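Periplasmic binding protein component of an ABC type zinc uptake transporter (Synechocystis sp., PDB 2OV3) binds zinc and, as the solute-binding component of an ABC transporter, probably hands it on to the membrane part for uptake. Local coordinates at residues Ile86-Met91 against Met96-His101; Leu104-Val109 against Ala172-Leu177; Val178-Glu183 against Lys195-Thr200. All coordinates share one frame; numbering follows the deposited sequence.

Interaction 1. Residues Ile86-Met91 against Met96-His101; sequences ITPLEM and MVADPH. With ZN (zinc ion), chain B.
Leu89 and Met91 join Asp99 and Val97 through their backbones, and here the contact is tight. Asp99 N donates to Leu89 O at 2.7 Å. Met91 N donates to Val97 O at 2.8 Å. Between these bonds Glu90 and Ala98 pair as a single beta bridge. The Met91 side chain packs on Ala98 and Asp99. Its CG lies 3.6 Å from Ala98 O, and a bend at chi2 (-72°) carries the sulfur across the Asp99 side chain, with SD 4.2 Å from Asp99 CG. With an alanine at Met91 the thioether would be gone, which would probably leave a gap beside Asp99 and Pro100.

The bridge leads straight into the zinc site of this solute-binding family 9 protein. Asp99 CG stands anti to its own N (chi1 -175°), which lets OD1 accept from His101 N at 3.0 Å in an Asx turn. The same OD1 accepts from His101 ND1 at a very short 2.5 Å. This second-shell carboxylate fixes the rotation of the imidazole, whose NE2 binds zinc at 2.3 Å. His37, His165 and a water also bind the metal.

The outer side is looser. Pro88 and Ala98 meet only through apolar carbons, CB to CB at 3.9 Å, and both also touch Leu60. The CB of Glu90 sets off away from residues 96-101, and the residue is exposed. Val97 is partly exposed and merely brushes Met91 CG with its CG1 methyl.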
loop_
_atom_site.group_PDB
_atom_site.type_symbol
_atom_site.label_atom_id
_atom_site.label_comp_id
_atom_site.label_asym_id
_atom_site.label_seq_id
_atom_site.Cartn_x
_atom_site.Cartn_y
_atom_site.Cartn_z
ATOM N N ILE A 86 -11.669 3.342 -9.940
ATOM C CA ILE A 86 -11.864 2.429 -8.817
ATOM C C ILE A 86 -12.724 3.031 -7.732
ATOM O O ILE A 86 -12.592 4.207 -7.397
ATOM C CB ILE A 86 -10.543 2.060 -8.153
ATOM C CG1 ILE A 86 -9.573 1.534 -9.200
ATOM C CG2 ILE A 86 -10.785 1.041 -7.049
ATOM C CD1 ILE A 86 -8.332 0.988 -8.602
ATOM N N THR A 87 -13.596 2.209 -7.171
ATOM C CA THR A 87 -14.443 2.670 -6.092
ATOM C C THR A 87 -13.623 2.490 -4.814
ATOM O O THR A 87 -13.312 1.361 -4.420
ATOM C CB THR A 87 -15.733 1.851 -5.988
ATOM O OG1 THR A 87 -16.463 1.960 -7.215
ATOM C CG2 THR A 87 -16.580 2.386 -4.856
ATOM N N PRO A 88 -13.264 3.601 -4.151
ATOM C CA PRO A 88 -12.475 3.590 -2.926
ATOM C C PRO A 88 -13.272 3.263 -1.680
ATOM O O PRO A 88 -14.498 3.187 -1.707
ATOM C CB PRO A 88 -11.913 4.999 -2.885
ATOM C CG PRO A 88 -13.090 5.790 -3.342
ATOM C CD PRO A 88 -13.628 4.978 -4.517
ATOM N N LEU A 89 -12.548 3.047 -0.592
ATOM C CA LEU A 89 -13.143 2.767 0.700
ATOM C C LEU A 89 -12.978 4.028 1.520
ATOM O O LEU A 89 -12.128 4.872 1.217
ATOM C CB LEU A 89 -12.412 1.621 1.383
ATOM C CG LEU A 89 -12.704 0.222 0.860
ATOM C CD1 LEU A 89 -11.823 -0.764 1.592
ATOM C CD2 LEU A 89 -14.181 -0.116 1.046
ATOM N N GLU A 90 -13.793 4.154 2.561
ATOM C CA GLU A 90 -13.726 5.311 3.446
ATOM C C GLU A 90 -12.594 5.069 4.429
ATOM O O GLU A 90 -12.302 3.927 4.773
ATOM C CB GLU A 90 -15.034 5.469 4.233
ATOM C CG GLU A 90 -16.275 5.752 3.393
ATOM C CD GLU A 90 -17.569 5.618 4.198
ATOM O OE1 GLU A 90 -17.870 4.497 4.682
ATOM O OE2 GLU A 90 -18.284 6.626 4.343
ATOM N N MET A 91 -11.949 6.142 4.862
ATOM C CA MET A 91 -10.871 6.043 5.833
ATOM C C MET A 91 -11.479 5.617 7.161
ATOM O O MET A 91 -12.625 5.954 7.463
ATOM C CB MET A 91 -10.187 7.398 6.007
ATOM C CG MET A 91 -8.990 7.622 5.113
ATOM S SD MET A 91 -7.611 6.604 5.653
ATOM C CE MET A 91 -6.763 7.744 6.742
ATOM N N MET A 96 -15.681 10.289 5.473
ATOM C CA MET A 96 -15.995 11.048 4.268
ATOM C C MET A 96 -14.715 11.407 3.520
ATOM O O MET A 96 -14.646 12.416 2.820
ATOM C CB MET A 96 -16.807 12.301 4.613
ATOM C CG MET A 96 -18.216 11.982 5.129
ATOM S SD MET A 96 -19.430 13.325 4.930
ATOM C CE MET A 96 -19.965 13.041 3.221
ATOM N N VAL A 97 -13.703 10.561 3.692
ATOM C CA VAL A 97 -12.406 10.724 3.046
ATOM C C VAL A 97 -12.004 9.354 2.503
ATOM O O VAL A 97 -12.171 8.338 3.181
ATOM C CB VAL A 97 -11.338 11.243 4.050
ATOM C CG1 VAL A 97 -9.971 11.278 3.399
ATOM C CG2 VAL A 97 -11.713 12.643 4.521
ATOM N N ALA A 98 -11.501 9.325 1.272
ATOM C CA ALA A 98 -11.099 8.071 0.648
ATOM C C ALA A 98 -9.802 7.516 1.218
ATOM O O ALA A 98 -8.902 8.259 1.602
ATOM C CB ALA A 98 -10.967 8.251 -0.857
ATOM N N ASP A 99 -9.732 6.191 1.273
ATOM C CA ASP A 99 -8.564 5.475 1.759
ATOM C C ASP A 99 -7.654 5.235 0.547
ATOM O O ASP A 99 -8.023 4.528 -0.382
ATOM C CB ASP A 99 -9.002 4.149 2.359
ATOM C CG ASP A 99 -7.855 3.399 3.006
ATOM O OD1 ASP A 99 -6.724 3.529 2.523
ATOM O OD2 ASP A 99 -8.093 2.679 3.983
ATOM N N PRO A 100 -6.442 5.814 0.550
ATOM C CA PRO A 100 -5.479 5.681 -0.552
ATOM C C PRO A 100 -4.668 4.379 -0.694
ATOM O O PRO A 100 -4.120 4.116 -1.765
ATOM C CB PRO A 100 -4.577 6.895 -0.345
ATOM C CG PRO A 100 -4.473 6.949 1.151
ATOM C CD PRO A 100 -5.908 6.690 1.614
ATOM N N HIS A 101 -4.603 3.573 0.368
ATOM C CA HIS A 101 -3.839 2.322 0.368
ATOM C C HIS A 101 -4.372 1.210 -0.547
ATOM O O HIS A 101 -4.526 0.071 -0.100
ATOM C CB HIS A 101 -3.745 1.762 1.797
ATOM C CG HIS A 101 -3.450 2.793 2.842
ATOM N ND1 HIS A 101 -4.442 3.508 3.482
ATOM C CD2 HIS A 101 -2.279 3.240 3.349
ATOM C CE1 HIS A 101 -3.891 4.352 4.337
ATOM N NE2 HIS A 101 -2.581 4.209 4.274
HETATM ZN ZN ZN B . -0.530 4.921 5.119
HETATM O O HOH W 1 1.399 3.840 4.701
#

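Interaction 2. Residues Leu104-Val109 against Ala172-Leu177; sequences LSPTLV and ARDYNL
Asp174 meets Ser105 where helix 169-174 ends and helix 106-123 begins. Asp174 CB points toward residues 104-109, and the carboxylate reaches the serine with one oxygen. Ser105 OG donates to Asp174 OD2 at 2.5 Å, and OD2 takes it on its syn lone pair, the side of the other carboxylate oxygen. The serine is the N-cap of its helix. Its OG lies anti to the backbone N (chi1 164°), turned back over the first turn, and accepts from Leu108 N at 3.1 Å (165° at the hydrogen). The hydroxyl is thus held by two bonds, one given and one received. The carboxylate sits by a helix N terminus, which would probably favour its negative charge.

A water also donates to Asp174 OD2, at 2.6 Å. It accepts from Thr107 N at 3.1 Å, so it ties another amide of the first helical turn to the same oxygen.

Tyr175 follows, the first residue to leave the helix. Asp174 CB lies over the centre of one face of its ring. The ring brings its hydroxyl end to Pro106, with OH 3.3 Å from Pro106 CG, and Pro106 CD sits at the ring edge, 4.3 Å from Tyr175 CE2. The same water donates to Tyr175 OH at 3.1 Å, but the stronger polar partner of that hydroxyl is Asn146 of helix 128-153. Leu149 of the same helix touches both Pro106 and Tyr175, and Phe171 meets the tyrosine ring edge-to-face.

Asn176 then takes a left-handed backbone conformation. Leu177 N bonds back to Ala172 O, and Asn176 N bonds weakly to Arg173 O. These are the features of a Schellman motif, so a C-terminal helix stop here faces the N-cap of another helix.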
loop_
_atom_site.group_PDB
_atom_site.type_symbol
_atom_site.label_atom_id
_atom_site.label_comp_id
_atom_site.label_asym_id
_atom_site.label_seq_id
_atom_site.Cartn_x
_atom_site.Cartn_y
_atom_site.Cartn_z
ATOM N N LEU A 104 -2.099 -2.292 -1.910
ATOM C CA LEU A 104 -1.877 -3.513 -1.155
ATOM C C LEU A 104 -2.966 -4.551 -1.487
ATOM O O LEU A 104 -3.065 -5.607 -0.852
ATOM C CB LEU A 104 -1.818 -3.187 0.352
ATOM C CG LEU A 104 -0.634 -2.215 0.666
ATOM C CD1 LEU A 104 -0.772 -1.605 2.043
ATOM C CD2 LEU A 104 0.703 -2.979 0.550
ATOM N N SER A 105 -3.787 -4.242 -2.488
ATOM C CA SER A 105 -4.826 -5.165 -2.955
ATOM C C SER A 105 -4.369 -5.722 -4.300
ATOM O O SER A 105 -4.267 -4.980 -5.284
ATOM C CB SER A 105 -6.174 -4.449 -3.145
ATOM O OG SER A 105 -7.064 -5.231 -3.934
ATOM N N PRO A 106 -4.072 -7.032 -4.359
ATOM C CA PRO A 106 -3.627 -7.643 -5.616
ATOM C C PRO A 106 -4.644 -7.379 -6.733
ATOM O O PRO A 106 -4.296 -6.885 -7.810
ATOM C CB PRO A 106 -3.518 -9.124 -5.257
ATOM C CG PRO A 106 -3.079 -9.069 -3.833
ATOM C CD PRO A 106 -3.976 -7.998 -3.250
ATOM N N THR A 107 -5.903 -7.701 -6.456
ATOM C CA THR A 107 -6.979 -7.484 -7.403
ATOM C C THR A 107 -6.994 -6.056 -7.920
ATOM O O THR A 107 -6.995 -5.833 -9.123
ATOM C CB THR A 107 -8.354 -7.748 -6.764
ATOM O OG1 THR A 107 -8.462 -9.129 -6.417
ATOM C CG2 THR A 107 -9.480 -7.378 -7.722
ATOM N N LEU A 108 -7.015 -5.084 -7.019
ATOM C CA LEU A 108 -7.037 -3.699 -7.445
ATOM C C LEU A 108 -5.747 -3.299 -8.151
ATOM O O LEU A 108 -5.760 -2.427 -9.017
ATOM C CB LEU A 108 -7.310 -2.789 -6.249
ATOM C CG LEU A 108 -8.739 -2.255 -6.011
ATOM C CD1 LEU A 108 -9.829 -3.240 -6.414
ATOM C CD2 LEU A 108 -8.854 -1.908 -4.537
ATOM N N VAL A 109 -4.629 -3.916 -7.804
ATOM C CA VAL A 109 -3.400 -3.549 -8.490
ATOM C C VAL A 109 -3.541 -3.875 -9.980
ATOM O O VAL A 109 -2.990 -3.167 -10.830
ATOM C CB VAL A 109 -2.177 -4.279 -7.888
ATOM C CG1 VAL A 109 -0.987 -4.222 -8.840
ATOM C CG2 VAL A 109 -1.819 -3.637 -6.573
ATOM N N ALA A 172 -7.475 -6.299 3.582
ATOM C CA ALA A 172 -8.357 -7.038 4.476
ATOM C C ALA A 172 -9.763 -7.203 3.889
ATOM O O ALA A 172 -10.494 -8.106 4.269
ATOM C CB ALA A 172 -8.434 -6.341 5.831
ATOM N N ARG A 173 -10.135 -6.313 2.976
ATOM C CA ARG A 173 -11.440 -6.351 2.335
ATOM C C ARG A 173 -11.550 -7.506 1.350
ATOM O O ARG A 173 -12.559 -8.218 1.314
ATOM C CB ARG A 173 -11.681 -5.046 1.592
ATOM C CG ARG A 173 -12.729 -4.166 2.210
ATOM C CD ARG A 173 -14.124 -4.639 1.839
ATOM N NE ARG A 173 -15.126 -3.783 2.449
ATOM C CZ ARG A 173 -15.333 -3.703 3.759
ATOM N NH1 ARG A 173 -14.609 -4.441 4.589
ATOM N NH2 ARG A 173 -16.247 -2.866 4.236
ATOM N N ASP A 174 -10.509 -7.683 0.542
ATOM C CA ASP A 174 -10.487 -8.747 -0.454
ATOM C C ASP A 174 -10.554 -10.137 0.182
ATOM O O ASP A 174 -11.265 -11.016 -0.300
ATOM C CB ASP A 174 -9.215 -8.655 -1.315
ATOM C CG ASP A 174 -9.070 -7.320 -2.010
ATOM O OD1 ASP A 174 -10.089 -6.661 -2.305
ATOM O OD2 ASP A 174 -7.923 -6.925 -2.285
ATOM N N TYR A 175 -9.824 -10.313 1.278
ATOM C CA TYR A 175 -9.765 -11.594 1.965
ATOM C C TYR A 175 -10.638 -11.707 3.212
ATOM O O TYR A 175 -10.367 -12.514 4.096
ATOM C CB TYR A 175 -8.300 -11.914 2.288
ATOM C CG TYR A 175 -7.426 -11.781 1.063
ATOM C CD1 TYR A 175 -7.646 -12.585 -0.059
ATOM C CD2 TYR A 175 -6.468 -10.765 0.971
ATOM C CE1 TYR A 175 -6.951 -12.371 -1.245
ATOM C CE2 TYR A 175 -5.761 -10.541 -0.211
ATOM C CZ TYR A 175 -6.014 -11.345 -1.316
ATOM O OH TYR A 175 -5.365 -11.112 -2.510
ATOM N N ASN A 176 -11.681 -10.889 3.284
ATOM C CA ASN A 176 -12.615 -10.940 4.406
ATOM C C ASN A 176 -11.972 -10.874 5.784
ATOM O O ASN A 176 -12.227 -11.709 6.653
ATOM C CB ASN A 176 -13.477 -12.202 4.287
ATOM C CG ASN A 176 -14.064 -12.359 2.899
ATOM O OD1 ASN A 176 -13.621 -13.208 2.123
ATOM N ND2 ASN A 176 -15.056 -11.520 2.565
ATOM N N LEU A 177 -11.135 -9.866 5.972
ATOM C CA LEU A 177 -10.468 -9.649 7.241
ATOM C C LEU A 177 -10.871 -8.273 7.709
ATOM O O LEU A 177 -11.393 -7.468 6.934
ATOM C CB LEU A 177 -8.953 -9.683 7.081
ATOM C CG LEU A 177 -8.328 -11.005 6.663
ATOM C CD1 LEU A 177 -6.855 -10.782 6.433
ATOM C CD2 LEU A 177 -8.556 -12.057 7.732
HETATM O O HOH W 2 -7.006 -8.818 -3.805
#

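Interaction 3. Residues Val178-Glu183 against Lys195-Thr200; sequences VQIPIE and KQLIDT
Ile180 and Leu197 pack methyl against methyl, with Ile180 CG2 3.8 Å from Leu197 CD1. The leucine is the one residue of the helical segment that reaches across. Its CG is anti to the backbone N (chi1 174°), and chi2 (158°) carries CD1 forward. Ile180 answers with its CG2 branch, also anti to the backbone N. The two side chains run antiparallel past one another. Ile180 CG2 also lies 4.1 Å from Leu197 CG. Leu197 CD1 further lies 3.8 Å from Pro181 O.

Strand 178-181 is an edge strand of a four-stranded parallel sheet. Helix 193-204 follows it and leads into strand 208-212, a beta-alpha-beta crossover that passes strand 160-163. Leu197 turns toward this edge strand and also touches Ile223 of helix 218-227.

Ile182, just past the strand, crosses Leu197 at about a right angle. Its CG1 lies beside its own N, and the bend at chi2 (-65°) turns CD1 toward the leucine. The modelled approach of these methyls is too close to be trusted.

On the helix, Thr200 OG1 donates to Gln196 O at 2.9 Å. Thr200 N bonds to the same oxygen at 3.0 Å, from the opposite face of the carbonyl plane. Beyond Ile182, Glu183 OE1 holds ND1 of the zinc ligand His165 by a hydrogen bond.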
loop_
_atom_site.group_PDB
_atom_site.type_symbol
_atom_site.label_atom_id
_atom_site.label_comp_id
_atom_site.label_asym_id
_atom_site.label_seq_id
_atom_site.Cartn_x
_atom_site.Cartn_y
_atom_site.Cartn_z
ATOM N N VAL A 178 -10.600 -8.005 8.976
ATOM C CA VAL A 178 -10.919 -6.723 9.570
ATOM C C VAL A 178 -9.697 -6.217 10.327
ATOM O O VAL A 178 -9.224 -6.872 11.259
ATOM C CB VAL A 178 -12.096 -6.849 10.562
ATOM C CG1 VAL A 178 -12.502 -5.485 11.064
ATOM C CG2 VAL A 178 -13.271 -7.553 9.889
ATOM N N GLN A 179 -9.170 -5.061 9.917
ATOM C CA GLN A 179 -8.013 -4.489 10.601
ATOM C C GLN A 179 -8.519 -3.573 11.706
ATOM O O GLN A 179 -9.441 -2.796 11.490
ATOM C CB GLN A 179 -7.097 -3.696 9.636
ATOM C CG GLN A 179 -7.595 -2.304 9.244
ATOM C CD GLN A 179 -6.582 -1.492 8.421
ATOM O OE1 GLN A 179 -6.933 -0.467 7.827
ATOM N NE2 GLN A 179 -5.324 -1.937 8.401
ATOM N N ILE A 180 -7.942 -3.699 12.901
ATOM C CA ILE A 180 -8.310 -2.853 14.043
ATOM C C ILE A 180 -7.139 -1.896 14.276
ATOM O O ILE A 180 -6.165 -2.261 14.935
ATOM C CB ILE A 180 -8.467 -3.643 15.358
ATOM C CG1 ILE A 180 -9.324 -4.905 15.153
ATOM C CG2 ILE A 180 -9.006 -2.718 16.431
ATOM C CD1 ILE A 180 -10.662 -4.671 14.503
ATOM N N PRO A 181 -7.228 -0.661 13.757
ATOM C CA PRO A 181 -6.167 0.340 13.907
ATOM C C PRO A 181 -5.941 0.940 15.288
ATOM O O PRO A 181 -6.887 1.258 16.007
ATOM C CB PRO A 181 -6.551 1.396 12.875
ATOM C CG PRO A 181 -8.042 1.329 12.880
ATOM C CD PRO A 181 -8.300 -0.153 12.880
ATOM N N ILE A 182 -4.671 1.092 15.647
ATOM C CA ILE A 182 -4.293 1.686 16.926
ATOM C C ILE A 182 -4.263 3.205 16.726
ATOM O O ILE A 182 -4.622 3.968 17.623
ATOM C CB ILE A 182 -2.875 1.236 17.379
ATOM C CG1 ILE A 182 -2.816 -0.295 17.541
ATOM C CG2 ILE A 182 -2.485 1.954 18.663
ATOM C CD1 ILE A 182 -3.695 -0.857 18.626
ATOM N N GLU A 183 -3.826 3.630 15.543
ATOM C CA GLU A 183 -3.730 5.046 15.200
ATOM C C GLU A 183 -4.984 5.532 14.474
ATOM O O GLU A 183 -5.643 4.765 13.775
ATOM C CB GLU A 183 -2.509 5.273 14.302
ATOM C CG GLU A 183 -2.279 6.720 13.875
ATOM C CD GLU A 183 -1.322 6.828 12.697
ATOM O OE1 GLU A 183 -0.320 6.080 12.676
ATOM O OE2 GLU A 183 -1.565 7.665 11.801
ATOM N N LYS A 195 -8.157 1.609 25.219
ATOM C CA LYS A 195 -8.461 0.693 26.307
ATOM C C LYS A 195 -9.563 -0.260 25.835
ATOM O O LYS A 195 -9.535 -1.456 26.117
ATOM C CB LYS A 195 -8.925 1.458 27.555
ATOM C CG LYS A 195 -9.265 0.556 28.737
ATOM C CD LYS A 195 -8.037 -0.208 29.230
ATOM C CE LYS A 195 -8.424 -1.260 30.255
ATOM N NZ LYS A 195 -9.361 -0.723 31.289
ATOM N N GLN A 196 -10.535 0.288 25.117
ATOM C CA GLN A 196 -11.619 -0.514 24.581
ATOM C C GLN A 196 -11.028 -1.526 23.599
ATOM O O GLN A 196 -11.502 -2.657 23.500
ATOM C CB GLN A 196 -12.624 0.371 23.853
ATOM C CG GLN A 196 -13.560 -0.390 22.941
ATOM C CD GLN A 196 -14.692 -1.053 23.693
ATOM O OE1 GLN A 196 -15.704 -0.413 23.998
ATOM N NE2 GLN A 196 -14.527 -2.344 24.009
ATOM N N LEU A 197 -9.998 -1.108 22.870
ATOM C CA LEU A 197 -9.350 -1.985 21.916
ATOM C C LEU A 197 -8.701 -3.151 22.661
ATOM O O LEU A 197 -8.845 -4.308 22.265
ATOM C CB LEU A 197 -8.308 -1.203 21.100
ATOM C CG LEU A 197 -7.400 -1.964 20.116
ATOM C CD1 LEU A 197 -6.855 -1.015 19.035
ATOM C CD2 LEU A 197 -6.262 -2.595 20.886
ATOM N N ILE A 198 -8.006 -2.849 23.754
ATOM C CA ILE A 198 -7.351 -3.889 24.545
ATOM C C ILE A 198 -8.335 -4.898 25.121
ATOM O O ILE A 198 -8.070 -6.099 25.114
ATOM C CB ILE A 198 -6.562 -3.300 25.713
ATOM C CG1 ILE A 198 -5.465 -2.379 25.181
ATOM C CG2 ILE A 198 -5.951 -4.425 26.551
ATOM C CD1 ILE A 198 -4.626 -1.758 26.260
ATOM N N ASP A 199 -9.456 -4.418 25.645
ATOM C CA ASP A 199 -10.434 -5.328 26.220
ATOM C C ASP A 199 -11.085 -6.166 25.136
ATOM O O ASP A 199 -11.380 -7.340 25.343
ATOM C CB ASP A 199 -11.508 -4.563 27.002
ATOM C CG ASP A 199 -10.948 -3.856 28.232
ATOM O OD1 ASP A 199 -9.958 -4.357 28.826
ATOM O OD2 ASP A 199 -11.511 -2.809 28.616
ATOM N N THR A 200 -11.301 -5.567 23.973
ATOM C CA THR A 200 -11.911 -6.296 22.875
ATOM C C THR A 200 -10.957 -7.396 22.433
ATOM O O THR A 200 -11.366 -8.527 22.162
ATOM C CB THR A 200 -12.203 -5.359 21.699
ATOM O OG1 THR A 200 -13.280 -4.482 22.050
ATOM C CG2 THR A 200 -12.578 -6.157 20.457
#

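How the interactions relate
The three contacts follow one another in series along the chain; none encloses or crosses another. Interaction 1 comes first and closes a short loop after strand 78-81, of the first sheet. Interaction 2 opens soon after and closes the longest loop. That loop holds helices 106-123 and 128-153 and strand 160-163, so the contact joins the start of helix 106-123 to helix 169-174 near the second sheet. Interaction 3 stays within that second part, tying strand 178-181 to helix 193-204. Neighbours touch: Leu89 packs on Arg173 and Ile86 on Leu108, while Ala172 meets the start of strand 178-181. Interactions 1 and 3 do not touch, though both lie near the zinc site.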